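Local coordinates for diaminopimelate decarboxylase (Methanocaldococcus jannaschii, PDB 1TWI), which catalyses the pyridoxal-phosphate-dependent decarboxylation of meso-diaminopimelate to L-lysine, the last step of lysine biosynthesis by the diaminopimelate pathway, at residues 69-74 against 387-392; 76-81 against 99-104; 299-304 against 380-385; 398-403 against 413-418. All blocks are in the same frame, centred on the assembly; numbering follows the deposited sequence.

Contact 1 of 4, residues 69-74 against 387-392. With PLP (pyridoxal-5'-phosphate), chain E.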
loop_
_atom_site.group_PDB
_atom_site.type_symbol
_atom_site.label_atom_id
_atom_site.label_comp_id
_atom_site.label_asym_id
_atom_site.label_seq_id
_atom_site.Cartn_x
_atom_site.Cartn_y
_atom_site.Cartn_z
ATOM N N LYS A 69 15.017 0.220 -1.560
ATOM C CA LYS A 69 13.567 -0.017 -1.451
ATOM C C LYS A 69 13.076 0.297 -0.048
ATOM O O LYS A 69 11.889 0.544 0.142
ATOM C CB LYS A 69 13.187 -1.444 -1.842
ATOM C CG LYS A 69 13.619 -2.557 -0.876
ATOM C CD LYS A 69 14.155 -3.781 -1.686
ATOM C CE LYS A 69 15.689 -3.576 -1.898
ATOM N NZ LYS A 69 16.390 -4.503 -2.767
ATOM N N ALA A 70 13.990 0.285 0.932
ATOM C CA ALA A 70 13.604 0.589 2.326
ATOM C C ALA A 70 13.271 2.063 2.600
ATOM O O ALA A 70 12.421 2.374 3.450
ATOM C CB ALA A 70 14.698 0.114 3.295
ATOM N N ASN A 71 13.877 2.959 1.835
ATOM C CA ASN A 71 13.664 4.411 2.018
ATOM C C ASN A 71 14.622 5.077 1.025
ATOM O O ASN A 71 15.855 5.022 1.217
ATOM C CB ASN A 71 14.072 4.841 3.435
ATOM C CG ASN A 71 13.560 6.261 3.783
ATOM O OD1 ASN A 71 13.539 7.139 2.920
ATOM N ND2 ASN A 71 13.173 6.482 5.026
ATOM N N ALA A 72 14.083 5.667 -0.036
ATOM C CA ALA A 72 14.909 6.341 -1.044
ATOM C C ALA A 72 14.704 7.859 -1.046
ATOM O O ALA A 72 14.900 8.509 -2.079
ATOM C CB ALA A 72 14.639 5.764 -2.475
ATOM N N ASN A 73 14.314 8.422 0.099
ATOM C CA ASN A 73 14.157 9.867 0.198
ATOM C C ASN A 73 15.548 10.485 -0.140
ATOM O O ASN A 73 16.602 10.036 0.379
ATOM C CB ASN A 73 13.678 10.280 1.607
ATOM C CG ASN A 73 13.842 11.776 1.840
ATOM O OD1 ASN A 73 14.943 12.245 2.138
ATOM N ND2 ASN A 73 12.767 12.534 1.661
ATOM N N LEU A 74 15.566 11.525 -0.991
ATOM C CA LEU A 74 16.839 12.063 -1.474
ATOM C C LEU A 74 17.794 12.536 -0.396
ATOM O O LEU A 74 19.015 12.413 -0.542
ATOM C CB LEU A 74 16.607 13.210 -2.517
ATOM C CG LEU A 74 17.819 13.668 -3.372
ATOM C CD1 LEU A 74 18.383 12.459 -4.151
ATOM C CD2 LEU A 74 17.346 14.781 -4.403
ATOM N N TYR A 387 10.398 0.920 5.013
ATOM C CA TYR A 387 9.090 0.479 4.511
ATOM C C TYR A 387 8.045 1.297 5.218
ATOM O O TYR A 387 7.024 0.783 5.643
ATOM C CB TYR A 387 8.893 -1.003 4.788
ATOM C CG TYR A 387 10.097 -1.786 4.256
ATOM C CD1 TYR A 387 10.309 -1.918 2.895
ATOM C CD2 TYR A 387 11.054 -2.289 5.123
ATOM C CE1 TYR A 387 11.486 -2.552 2.389
ATOM C CE2 TYR A 387 12.221 -2.919 4.671
ATOM C CZ TYR A 387 12.439 -3.050 3.295
ATOM O OH TYR A 387 13.589 -3.667 2.847
ATOM N N GLY A 388 8.375 2.565 5.397
ATOM C CA GLY A 388 7.441 3.502 5.991
ATOM C C GLY A 388 7.056 4.471 4.893
ATOM O O GLY A 388 6.071 4.260 4.163
ATOM N N ILE A 389 7.825 5.546 4.724
ATOM C CA ILE A 389 7.478 6.479 3.655
ATOM C C ILE A 389 7.621 5.730 2.317
ATOM O O ILE A 389 6.902 6.027 1.365
ATOM C CB ILE A 389 8.382 7.753 3.712
ATOM C CG1 ILE A 389 7.810 8.869 2.801
ATOM C CG2 ILE A 389 9.831 7.426 3.227
ATOM C CD1 ILE A 389 6.493 9.532 3.368
ATOM N N SER A 390 8.505 4.742 2.224
ATOM C CA SER A 390 8.675 4.084 0.907
ATOM C C SER A 390 7.418 3.339 0.431
ATOM O O SER A 390 7.292 3.075 -0.756
ATOM C CB SER A 390 9.881 3.132 0.893
ATOM O OG SER A 390 9.651 1.970 1.692
ATOM N N MET A 391 6.483 3.023 1.331
ATOM C CA MET A 391 5.248 2.355 0.884
ATOM C C MET A 391 4.055 3.275 1.120
ATOM O O MET A 391 2.913 2.843 0.950
ATOM C CB MET A 391 5.031 1.018 1.639
ATOM C CG MET A 391 6.201 0.012 1.449
ATOM S SD MET A 391 5.965 -1.683 2.104
ATOM C CE MET A 391 4.831 -2.336 0.968
ATOM N N ALA A 392 4.285 4.527 1.508
ATOM C CA ALA A 392 3.150 5.437 1.788
ATOM C C ALA A 392 2.313 5.660 0.520
ATOM O O ALA A 392 2.838 5.539 -0.598
ATOM C CB ALA A 392 3.686 6.795 2.307
HETATM N N1 PLP E . 18.387 -7.283 -1.152
HETATM C C2 PLP E . 17.282 -7.717 -1.862
HETATM C C2A PLP E . 17.564 -8.481 -3.178
HETATM C C3 PLP E . 16.023 -7.406 -1.353
HETATM O O3 PLP E . 14.961 -7.846 -2.077
HETATM C C4 PLP E . 15.823 -6.736 -0.175
HETATM C C4A PLP E . 14.361 -6.444 0.305
HETATM O O4A PLP E . 13.501 -6.596 -0.504
HETATM C C5 PLP E . 16.945 -6.292 0.560
HETATM C C6 PLP E . 18.195 -6.598 0.045
HETATM C C5A PLP E . 16.925 -5.542 1.884
HETATM O O4P PLP E . 16.233 -6.284 2.922
HETATM P P PLP E . 16.193 -5.769 4.421
HETATM O O1P PLP E . 15.384 -6.789 5.110
HETATM O O2P PLP E . 15.501 -4.437 4.368
HETATM O O3P PLP E . 17.565 -5.698 4.920
HETATM O O HOH W 1 10.516 4.113 4.270
#
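Tyr387 lies alongside Lys69 and over Ala70 in the cofactor site of this fold type III decarboxylase. The loop 69-74 leaves a barrel strand, while 387-392 follows a strand of the second, beta domain. Ala70 CA sits over one face of the tyrosine ring, 4.1 Å from its centroid, in a CH-pi contact displaced toward the rim. Ala70 CB touches the same ring at CZ. At the ring edge, in its plane, the hydroxyl OH of Tyr387 gives a hydrogen bond of 2.6 Å to the phosphate oxygen O2P of PLP. Lys69 is the residue that binds the cofactor covalently as a Schiff base, but in this structure the link is absent. Its chain bends at chi2 and again at chi3 (90°) and passes the cofactor, with CD 3.1 Å from PLP O4A. Its NZ makes a salt bridge to Asp88.

Backbone, serine and water bonds join the two segments behind this first shell. Tyr387 N donates to Ala70 O at 2.9 Å. Ser390 carries OG between its backbone N and carbonyl carbon (chi1 70°), and this OG donates to Lys69 O at 3.1 Å, in the carbonyl plane. A water donates to Ala70 O and accepts from Gly388 N and Ser390 N, so it ties the 3-10 turn 389-391 to the loop. Farther out, Tyr395 of the second subunit packs on Tyr387 and Met391. Asn71 forms an Asx turn. Its ND2 bonds Gly385 O, its amide lies against Ile389 CG2, and its OD1 accepts from Asn73 N at 3.2 Å.

Contact 2 of 4, residues 76-81 against 99-104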
loop_
_atom_site.group_PDB
_atom_site.type_symbol
_atom_site.label_atom_id
_atom_site.label_comp_id
_atom_site.label_asym_id
_atom_site.label_seq_id
_atom_site.Cartn_x
_atom_site.Cartn_y
_atom_site.Cartn_z
ATOM N N ILE A 76 18.026 11.220 2.638
ATOM C CA ILE A 76 18.518 9.995 3.310
ATOM C C ILE A 76 19.580 9.308 2.445
ATOM O O ILE A 76 20.610 8.867 2.954
ATOM C CB ILE A 76 17.342 8.993 3.609
ATOM C CG1 ILE A 76 16.325 9.640 4.572
ATOM C CG2 ILE A 76 17.890 7.663 4.189
ATOM C CD1 ILE A 76 16.972 10.233 5.851
ATOM N N THR A 77 19.322 9.197 1.130
ATOM C CA THR A 77 20.277 8.562 0.237
ATOM C C THR A 77 21.541 9.431 0.092
ATOM O O THR A 77 22.655 8.901 -0.005
ATOM C CB THR A 77 19.633 8.243 -1.170
ATOM O OG1 THR A 77 19.176 9.453 -1.771
ATOM C CG2 THR A 77 18.458 7.267 -1.016
ATOM N N ARG A 78 21.402 10.757 0.110
ATOM C CA ARG A 78 22.612 11.579 0.031
ATOM C C ARG A 78 23.426 11.423 1.308
ATOM O O ARG A 78 24.656 11.417 1.250
ATOM C CB ARG A 78 22.286 13.078 -0.257
ATOM C CG ARG A 78 21.882 13.257 -1.728
ATOM C CD ARG A 78 21.668 14.687 -2.194
ATOM N NE ARG A 78 22.939 15.397 -2.313
ATOM C CZ ARG A 78 23.774 15.378 -3.356
ATOM N NH1 ARG A 78 23.543 14.681 -4.477
ATOM N NH2 ARG A 78 24.878 16.096 -3.262
ATOM N N LEU A 79 22.737 11.305 2.447
ATOM C CA LEU A 79 23.434 11.102 3.731
ATOM C C LEU A 79 24.231 9.816 3.616
ATOM O O LEU A 79 25.457 9.785 3.868
ATOM C CB LEU A 79 22.412 10.950 4.871
ATOM C CG LEU A 79 22.974 10.477 6.257
ATOM C CD1 LEU A 79 24.098 11.452 6.835
ATOM C CD2 LEU A 79 21.780 10.298 7.222
ATOM N N LEU A 80 23.531 8.718 3.260
ATOM C CA LEU A 80 24.203 7.439 3.139
ATOM C C LEU A 80 25.363 7.473 2.121
ATOM O O LEU A 80 26.437 6.937 2.416
ATOM C CB LEU A 80 23.172 6.290 2.875
ATOM C CG LEU A 80 22.454 5.955 4.194
ATOM C CD1 LEU A 80 21.146 5.201 3.918
ATOM C CD2 LEU A 80 23.421 5.122 5.070
ATOM N N ALA A 81 25.193 8.163 0.982
ATOM C CA ALA A 81 26.282 8.253 0.001
ATOM C C ALA A 81 27.515 8.963 0.650
ATOM O O ALA A 81 28.673 8.529 0.480
ATOM C CB ALA A 81 25.845 9.089 -1.251
ATOM N N LYS A 99 22.361 7.696 -8.483
ATOM C CA LYS A 99 23.303 8.527 -9.243
ATOM C C LYS A 99 23.127 9.985 -8.846
ATOM O O LYS A 99 24.128 10.659 -8.674
ATOM C CB LYS A 99 23.124 8.360 -10.759
ATOM C CG LYS A 99 23.434 6.980 -11.296
ATOM C CD LYS A 99 24.872 6.619 -11.079
ATOM C CE LYS A 99 25.786 7.264 -12.168
ATOM N NZ LYS A 99 27.230 6.896 -11.989
ATOM N N LEU A 100 21.889 10.483 -8.696
ATOM C CA LEU A 100 21.735 11.867 -8.262
ATOM C C LEU A 100 22.224 12.023 -6.796
ATOM O O LEU A 100 22.466 13.127 -6.328
ATOM C CB LEU A 100 20.279 12.346 -8.356
ATOM C CG LEU A 100 19.841 12.577 -9.831
ATOM C CD1 LEU A 100 18.445 13.286 -9.839
ATOM C CD2 LEU A 100 20.908 13.437 -10.583
ATOM N N SER A 101 22.404 10.923 -6.084
ATOM C CA SER A 101 22.853 11.060 -4.682
ATOM C C SER A 101 24.384 10.979 -4.608
ATOM O O SER A 101 24.959 11.027 -3.520
ATOM C CB SER A 101 22.255 9.935 -3.841
ATOM O OG SER A 101 20.841 10.082 -3.750
ATOM N N ASN A 102 25.003 10.808 -5.768
ATOM C CA ASN A 102 26.437 10.701 -5.908
ATOM C C ASN A 102 27.082 9.408 -5.397
ATOM O O ASN A 102 28.267 9.419 -4.991
ATOM C CB ASN A 102 27.127 11.906 -5.232
ATOM C CG ASN A 102 28.330 12.381 -6.006
ATOM O OD1 ASN A 102 28.319 12.392 -7.241
ATOM N ND2 ASN A 102 29.369 12.813 -5.290
ATOM N N VAL A 103 26.311 8.328 -5.360
ATOM C CA VAL A 103 26.855 7.014 -4.987
ATOM C C VAL A 103 27.756 6.595 -6.163
ATOM O O VAL A 103 27.344 6.620 -7.314
ATOM C CB VAL A 103 25.748 5.921 -4.869
ATOM C CG1 VAL A 103 26.380 4.574 -4.512
ATOM C CG2 VAL A 103 24.729 6.312 -3.781
ATOM N N PRO A 104 29.020 6.262 -5.896
ATOM C CA PRO A 104 29.966 5.826 -6.944
ATOM C C PRO A 104 29.376 4.597 -7.720
ATOM O O PRO A 104 28.822 3.653 -7.120
ATOM C CB PRO A 104 31.198 5.403 -6.134
ATOM C CG PRO A 104 31.108 6.176 -4.833
ATOM C CD PRO A 104 29.637 6.316 -4.559
HETATM O O HOH W 2 25.518 12.801 -1.329
#
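Thr77 and Ser101 meet hydroxyl to hydroxyl between two neighbouring helices of the TIM barrel, 74-82 and 92-100. Each helix follows a barrel strand, and strand 86-89 lies between them in the chain. Thr77 OG1 and Ser101 OG are 2.7 Å apart. Each hydroxyl is also bonded to a backbone carbonyl of its own helix turn, Thr77 to Leu74 O and Ser101 to Ile97 O.

Arg78 comes in beside this pair. Its CG lies 3.8 Å from Ser101 CA, and a bend at chi3 (72°) turns the guanidinium toward the end of the other helix. There NH1 reaches Leu100 O at 2.6 Å, near the guanidinium plane, but the bond is weak because the angle at the hydrogen is only 116°. A stronger hold is Arg78 NE on Leu433 O of the second subunit. A water over the centre of one guanidinium face donates to both Arg78 O and Ser101 O and so joins the two backbones.

One turn on, Ala81 points its methyl at the closing turn of helix 92-100. Asn102 ends that helix in a Schellman motif, with positive phi. Ala81 CB is tight against Ser101 O at 3.1 Å and touches Val103 CG2 at 3.9 Å.

Contact 3 of 4, residues 299-304 against 380-385; sequences AGYLLG and AIFDVG
Strands 300-304 and 380-382 run antiparallel, their axes at 154° and 4.5 Å apart at closest approach, in the mixed sheet of the beta domain. Leu302 and Ile381 form a hydrogen-bonded pair: Leu302 N to Ile381 O is 2.9 Å, and Ile381 N to Leu302 O is 2.8 Å. Farther along, Val384 N donates to Gly300 O at 3.0 Å, from above the carbonyl plane, 53° out of it.

The side chains sort onto two faces. On one face Tyr301 and Phe382 make a T-shaped pair, with centroids 5.0 Å apart and planes at 79°. The tyrosine points its CD2-CE2 edge at the phenylalanine face, and CE2 stands over the ring centre. Leu303 CD2 rests on Ala380 CB on this same face. Phe14 of strand 13-16 covers Tyr301, Ala380 and Phe382. On the other face Leu302 CD2 runs alongside Ile381 CD1. Val384 turns its CG2 branch between its own backbone N and carbonyl carbon. This presses CG2 against Gly300 O at 3.2 Å and brings it to Leu302 CB.

Gly300 CA and Gly385 CA come within 3.8 Å, and neither residue has a side chain at this crossing. The buried charge of Asp383 is met by a salt bridge from its OD2 to Lys257. The contact is thus buried and mostly apolar on both faces: backbone bonds join the strands, and aliphatic and aromatic side chains pack on either side of them.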
loop_
_atom_site.group_PDB
_atom_site.type_symbol
_atom_site.label_atom_id
_atom_site.label_comp_id
_atom_site.label_asym_id
_atom_site.label_seq_id
_atom_site.Cartn_x
_atom_site.Cartn_y
_atom_site.Cartn_z
ATOM N N ALA A 299 15.898 4.521 12.900
ATOM C CA ALA A 299 16.135 5.958 12.873
ATOM C C ALA A 299 14.817 6.751 12.661
ATOM O O ALA A 299 14.802 7.984 12.822
ATOM C CB ALA A 299 17.131 6.321 11.717
ATOM N N GLY A 300 13.747 6.054 12.316
ATOM C CA GLY A 300 12.471 6.740 12.013
ATOM C C GLY A 300 11.363 6.655 13.034
ATOM O O GLY A 300 11.120 5.581 13.606
ATOM N N TYR A 301 10.703 7.786 13.295
ATOM C CA TYR A 301 9.599 7.818 14.256
ATOM C C TYR A 301 8.473 8.531 13.552
ATOM O O TYR A 301 8.735 9.464 12.822
ATOM C CB TYR A 301 9.991 8.624 15.508
ATOM C CG TYR A 301 11.201 7.981 16.192
ATOM C CD1 TYR A 301 12.481 8.209 15.695
ATOM C CD2 TYR A 301 11.041 7.058 17.270
ATOM C CE1 TYR A 301 13.582 7.553 16.205
ATOM C CE2 TYR A 301 12.168 6.386 17.824
ATOM C CZ TYR A 301 13.428 6.645 17.269
ATOM O OH TYR A 301 14.560 5.978 17.692
ATOM N N LEU A 302 7.233 8.079 13.762
ATOM C CA LEU A 302 6.085 8.748 13.161
ATOM C C LEU A 302 5.215 9.360 14.278
ATOM O O LEU A 302 4.711 8.626 15.155
ATOM C CB LEU A 302 5.251 7.753 12.341
ATOM C CG LEU A 302 3.952 8.286 11.693
ATOM C CD1 LEU A 302 4.240 9.474 10.748
ATOM C CD2 LEU A 302 3.299 7.144 10.961
ATOM N N LEU A 303 5.047 10.690 14.233
ATOM C CA LEU A 303 4.252 11.395 15.239
ATOM C C LEU A 303 2.858 11.640 14.700
ATOM O O LEU A 303 2.682 12.059 13.552
ATOM C CB LEU A 303 4.907 12.762 15.579
ATOM C CG LEU A 303 6.414 12.679 15.872
ATOM C CD1 LEU A 303 7.002 14.081 16.215
ATOM C CD2 LEU A 303 6.642 11.705 17.013
ATOM N N GLY A 304 1.869 11.338 15.523
ATOM C CA GLY A 304 0.483 11.514 15.137
ATOM C C GLY A 304 -0.258 12.153 16.308
ATOM O O GLY A 304 -0.122 11.715 17.449
ATOM N N ALA A 380 4.077 8.760 19.445
ATOM C CA ALA A 380 5.186 8.431 18.564
ATOM C C ALA A 380 5.145 6.910 18.278
ATOM O O ALA A 380 5.090 6.052 19.220
ATOM C CB ALA A 380 6.527 8.803 19.226
ATOM N N ILE A 381 5.195 6.565 16.997
ATOM C CA ILE A 381 5.202 5.161 16.599
ATOM C C ILE A 381 6.641 4.938 16.200
ATOM O O ILE A 381 7.174 5.572 15.264
ATOM C CB ILE A 381 4.254 4.949 15.385
ATOM C CG1 ILE A 381 2.809 5.319 15.801
ATOM C CG2 ILE A 381 4.295 3.447 14.913
ATOM C CD1 ILE A 381 1.880 5.676 14.506
ATOM N N PHE A 382 7.288 4.013 16.900
ATOM C CA PHE A 382 8.701 3.720 16.664
ATOM C C PHE A 382 9.046 2.857 15.463
ATOM O O PHE A 382 8.244 2.070 14.998
ATOM C CB PHE A 382 9.302 2.954 17.850
ATOM C CG PHE A 382 9.643 3.816 19.051
ATOM C CD1 PHE A 382 8.807 4.882 19.424
ATOM C CD2 PHE A 382 10.744 3.511 19.836
ATOM C CE1 PHE A 382 9.078 5.617 20.588
ATOM C CE2 PHE A 382 11.045 4.237 21.021
ATOM C CZ PHE A 382 10.202 5.286 21.386
ATOM N N ASP A 383 10.286 3.023 15.009
ATOM C CA ASP A 383 10.899 2.139 14.037
ATOM C C ASP A 383 10.163 2.121 12.692
ATOM O O ASP A 383 9.835 1.068 12.159
ATOM C CB ASP A 383 10.931 0.744 14.676
ATOM C CG ASP A 383 11.710 0.729 15.997
ATOM O OD1 ASP A 383 12.817 1.324 16.023
ATOM O OD2 ASP A 383 11.243 0.145 17.007
ATOM N N VAL A 384 9.926 3.300 12.156
ATOM C CA VAL A 384 9.233 3.399 10.879
ATOM C C VAL A 384 10.167 3.955 9.800
ATOM O O VAL A 384 9.701 4.467 8.764
ATOM C CB VAL A 384 8.050 4.333 11.016
ATOM C CG1 VAL A 384 6.920 3.693 11.870
ATOM C CG2 VAL A 384 8.543 5.708 11.657
ATOM N N GLY A 385 11.484 3.931 10.044
ATOM C CA GLY A 385 12.403 4.450 9.014
ATOM C C GLY A 385 12.507 3.627 7.721
ATOM O O GLY A 385 12.969 4.120 6.696
#

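Contact 4 of 4, residues 398-403 against 413-418; sequences RGRPRM and LIRERE
Met403 and Arg415 pair across a beta hairpin, strands 402-407 and 410-415, at a classic beta bulge. Ile414 N and Arg415 N both donate to Met403 O, at 2.8 and 3.1 Å, and reach it from the same face of its plane. Arg415 O accepts from Met403 N. Farther along, the two segments stay joined, with Glu418 N bonded to Arg400 O.

Two salt bridges follow, both side-on through NE and NH2. Arg402 grips Glu416 with guanidinium and carboxylate nearly coplanar, 25° apart. Its NE is 2.6 Å from Glu416 OE1, and its NH2 meets OE2 on the syn lone pair. Glu416 OE1 also takes Arg417 N on its anti lone pair, which fixes the carboxylate from a second direction. Arg400 holds Glu418 more obliquely: the planes are 49° apart, and both oxygens are met from above the carboxylate plane. Glu418 OE1 accepts Arg400 N at 2.7 Å as well as NE.

Arginines also lie against one another. Arg415 NH2 sits over a face of the Arg400 guanidinium, 3.4 Å from Arg400 NE, without a bond. Arg402 CD covers the centre of the Arg417 guanidinium, and both residues also reach Phe28 O.

Apolar packing stays near the bulge. Met403 CG rests on Arg415 CB at 3.6 Å, and Leu413 CD1 touches Arg402 CG. The second subunit meets this surface, with Pro430 on Ile414. Between the segments a water accepts from Arg415 NE at 2.9 Å and donates to Arg400 O and Glu416 O.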
loop_
_atom_site.group_PDB
_atom_site.type_symbol
_atom_site.label_atom_id
_atom_site.label_comp_id
_atom_site.label_asym_id
_atom_site.label_seq_id
_atom_site.Cartn_x
_atom_site.Cartn_y
_atom_site.Cartn_z
ATOM N N ARG A 398 -5.630 11.145 0.929
ATOM C CA ARG A 398 -4.891 11.802 2.008
ATOM C C ARG A 398 -3.480 12.043 1.473
ATOM O O ARG A 398 -2.872 11.128 0.889
ATOM C CB ARG A 398 -4.799 10.882 3.241
ATOM C CG ARG A 398 -6.072 10.709 3.992
ATOM C CD ARG A 398 -5.892 9.664 5.102
ATOM N NE ARG A 398 -7.123 9.741 5.864
ATOM C CZ ARG A 398 -7.221 10.306 7.061
ATOM N NH1 ARG A 398 -6.107 10.805 7.633
ATOM N NH2 ARG A 398 -8.439 10.460 7.611
ATOM N N GLY A 399 -2.973 13.264 1.632
ATOM C CA GLY A 399 -1.624 13.543 1.159
ATOM C C GLY A 399 -0.505 12.796 1.929
ATOM O O GLY A 399 -0.645 12.502 3.133
ATOM N N ARG A 400 0.601 12.474 1.264
ATOM C CA ARG A 400 1.678 11.797 1.995
ATOM C C ARG A 400 2.214 12.854 2.934
ATOM O O ARG A 400 2.248 14.056 2.615
ATOM C CB ARG A 400 2.718 11.205 1.044
ATOM C CG ARG A 400 2.141 9.872 0.452
ATOM C CD ARG A 400 2.960 9.356 -0.694
ATOM N NE ARG A 400 2.854 10.239 -1.860
ATOM C CZ ARG A 400 3.544 10.048 -2.986
ATOM N NH1 ARG A 400 4.373 9.009 -3.088
ATOM N NH2 ARG A 400 3.440 10.899 -4.000
ATOM N N PRO A 401 2.650 12.427 4.120
ATOM C CA PRO A 401 3.145 13.359 5.128
ATOM C C PRO A 401 4.502 14.016 4.972
ATOM O O PRO A 401 5.354 13.592 4.182
ATOM C CB PRO A 401 3.109 12.501 6.368
ATOM C CG PRO A 401 3.621 11.154 5.787
ATOM C CD PRO A 401 2.955 11.019 4.493
ATOM N N ARG A 402 4.694 15.054 5.773
ATOM C CA ARG A 402 5.983 15.733 5.821
ATOM C C ARG A 402 6.945 14.816 6.555
ATOM O O ARG A 402 6.501 13.947 7.288
ATOM C CB ARG A 402 5.882 16.995 6.666
ATOM C CG ARG A 402 5.642 18.244 5.866
ATOM C CD ARG A 402 5.485 19.452 6.778
ATOM N NE ARG A 402 5.683 20.681 6.025
ATOM C CZ ARG A 402 5.721 21.883 6.592
ATOM N NH1 ARG A 402 5.541 22.008 7.936
ATOM N NH2 ARG A 402 6.015 22.947 5.835
ATOM N N MET A 403 8.248 15.041 6.353
ATOM C CA MET A 403 9.300 14.322 7.065
ATOM C C MET A 403 10.408 15.331 7.369
ATOM O O MET A 403 10.741 16.147 6.496
ATOM C CB MET A 403 9.978 13.232 6.225
ATOM C CG MET A 403 8.989 12.268 5.569
ATOM S SD MET A 403 9.778 10.602 5.312
ATOM C CE MET A 403 11.178 11.083 4.111
ATOM N N LEU A 413 13.504 20.121 7.108
ATOM C CA LEU A 413 12.387 19.503 6.392
ATOM C C LEU A 413 13.023 18.724 5.228
ATOM O O LEU A 413 13.738 19.286 4.395
ATOM C CB LEU A 413 11.390 20.595 5.882
ATOM C CG LEU A 413 10.094 20.074 5.200
ATOM C CD1 LEU A 413 9.274 19.226 6.222
ATOM C CD2 LEU A 413 9.231 21.259 4.695
ATOM N N ILE A 414 12.804 17.416 5.158
ATOM C CA ILE A 414 13.363 16.675 4.021
ATOM C C ILE A 414 12.301 16.104 3.088
ATOM O O ILE A 414 12.636 15.522 2.044
ATOM C CB ILE A 414 14.321 15.526 4.441
ATOM C CG1 ILE A 414 13.614 14.547 5.407
ATOM C CG2 ILE A 414 15.564 16.171 5.160
ATOM C CD1 ILE A 414 14.424 13.223 5.568
ATOM N N ARG A 415 11.026 16.236 3.460
ATOM C CA ARG A 415 9.969 15.845 2.524
ATOM C C ARG A 415 8.823 16.786 2.793
ATOM O O ARG A 415 8.406 16.946 3.931
ATOM C CB ARG A 415 9.528 14.370 2.718
ATOM C CG ARG A 415 8.497 13.953 1.634
ATOM C CD ARG A 415 7.740 12.646 1.936
ATOM N NE ARG A 415 6.602 12.581 1.026
ATOM C CZ ARG A 415 6.623 11.966 -0.145
ATOM N NH1 ARG A 415 7.723 11.328 -0.547
ATOM N NH2 ARG A 415 5.558 12.021 -0.935
ATOM N N GLU A 416 8.294 17.443 1.763
ATOM C CA GLU A 416 7.166 18.350 1.994
ATOM C C GLU A 416 5.896 17.536 1.917
ATOM O O GLU A 416 5.843 16.472 1.263
ATOM C CB GLU A 416 7.164 19.458 0.930
ATOM C CG GLU A 416 6.176 20.577 1.137
ATOM C CD GLU A 416 6.178 21.189 2.530
ATOM O OE1 GLU A 416 5.532 20.583 3.384
ATOM O OE2 GLU A 416 6.803 22.257 2.759
ATOM N N ARG A 417 4.838 18.004 2.565
ATOM C CA ARG A 417 3.620 17.223 2.491
ATOM C C ARG A 417 2.864 17.498 1.210
ATOM O O ARG A 417 3.140 18.469 0.502
ATOM C CB ARG A 417 2.685 17.516 3.675
ATOM C CG ARG A 417 2.250 18.938 3.794
ATOM C CD ARG A 417 1.134 18.989 4.896
ATOM N NE ARG A 417 1.591 18.448 6.177
ATOM C CZ ARG A 417 1.982 19.193 7.210
ATOM N NH1 ARG A 417 1.967 20.544 7.101
ATOM N NH2 ARG A 417 2.381 18.597 8.343
ATOM N N GLU A 418 1.895 16.658 0.918
ATOM C CA GLU A 418 1.077 16.875 -0.271
ATOM C C GLU A 418 -0.223 17.627 0.117
ATOM O O GLU A 418 -0.854 17.295 1.140
ATOM C CB GLU A 418 0.717 15.508 -0.910
ATOM C CG GLU A 418 1.911 14.918 -1.688
ATOM C CD GLU A 418 1.664 13.515 -2.146
ATOM O OE1 GLU A 418 1.174 12.708 -1.342
ATOM O OE2 GLU A 418 1.990 13.224 -3.324
HETATM O O HOH W 3 4.298 14.310 0.649
#

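Contacts 1 and 3 are buried, while contacts 2 and 4 are only partly so. Contact 1 joins the barrel to the beta domain at the cofactor; contact 2 stays within the barrel, contacts 3 and 4 within the beta domain. Both of these reach the same mixed sheet, yet contact 3 packs mainly apolar and aromatic side chains around its backbone bonds and contact 4 is rich in charge. Contact 1 touches each of the other three. The Asn71 amide ties it to contact 3, and its Asn73 ND2 reaches Ile414 O of contact 4. Leu74 packs on Ser101 of contact 2. Contacts 2 and 4 meet through Ile76 and Ile414. The second subunit touches contacts 1, 2 and 4 but not contact 3.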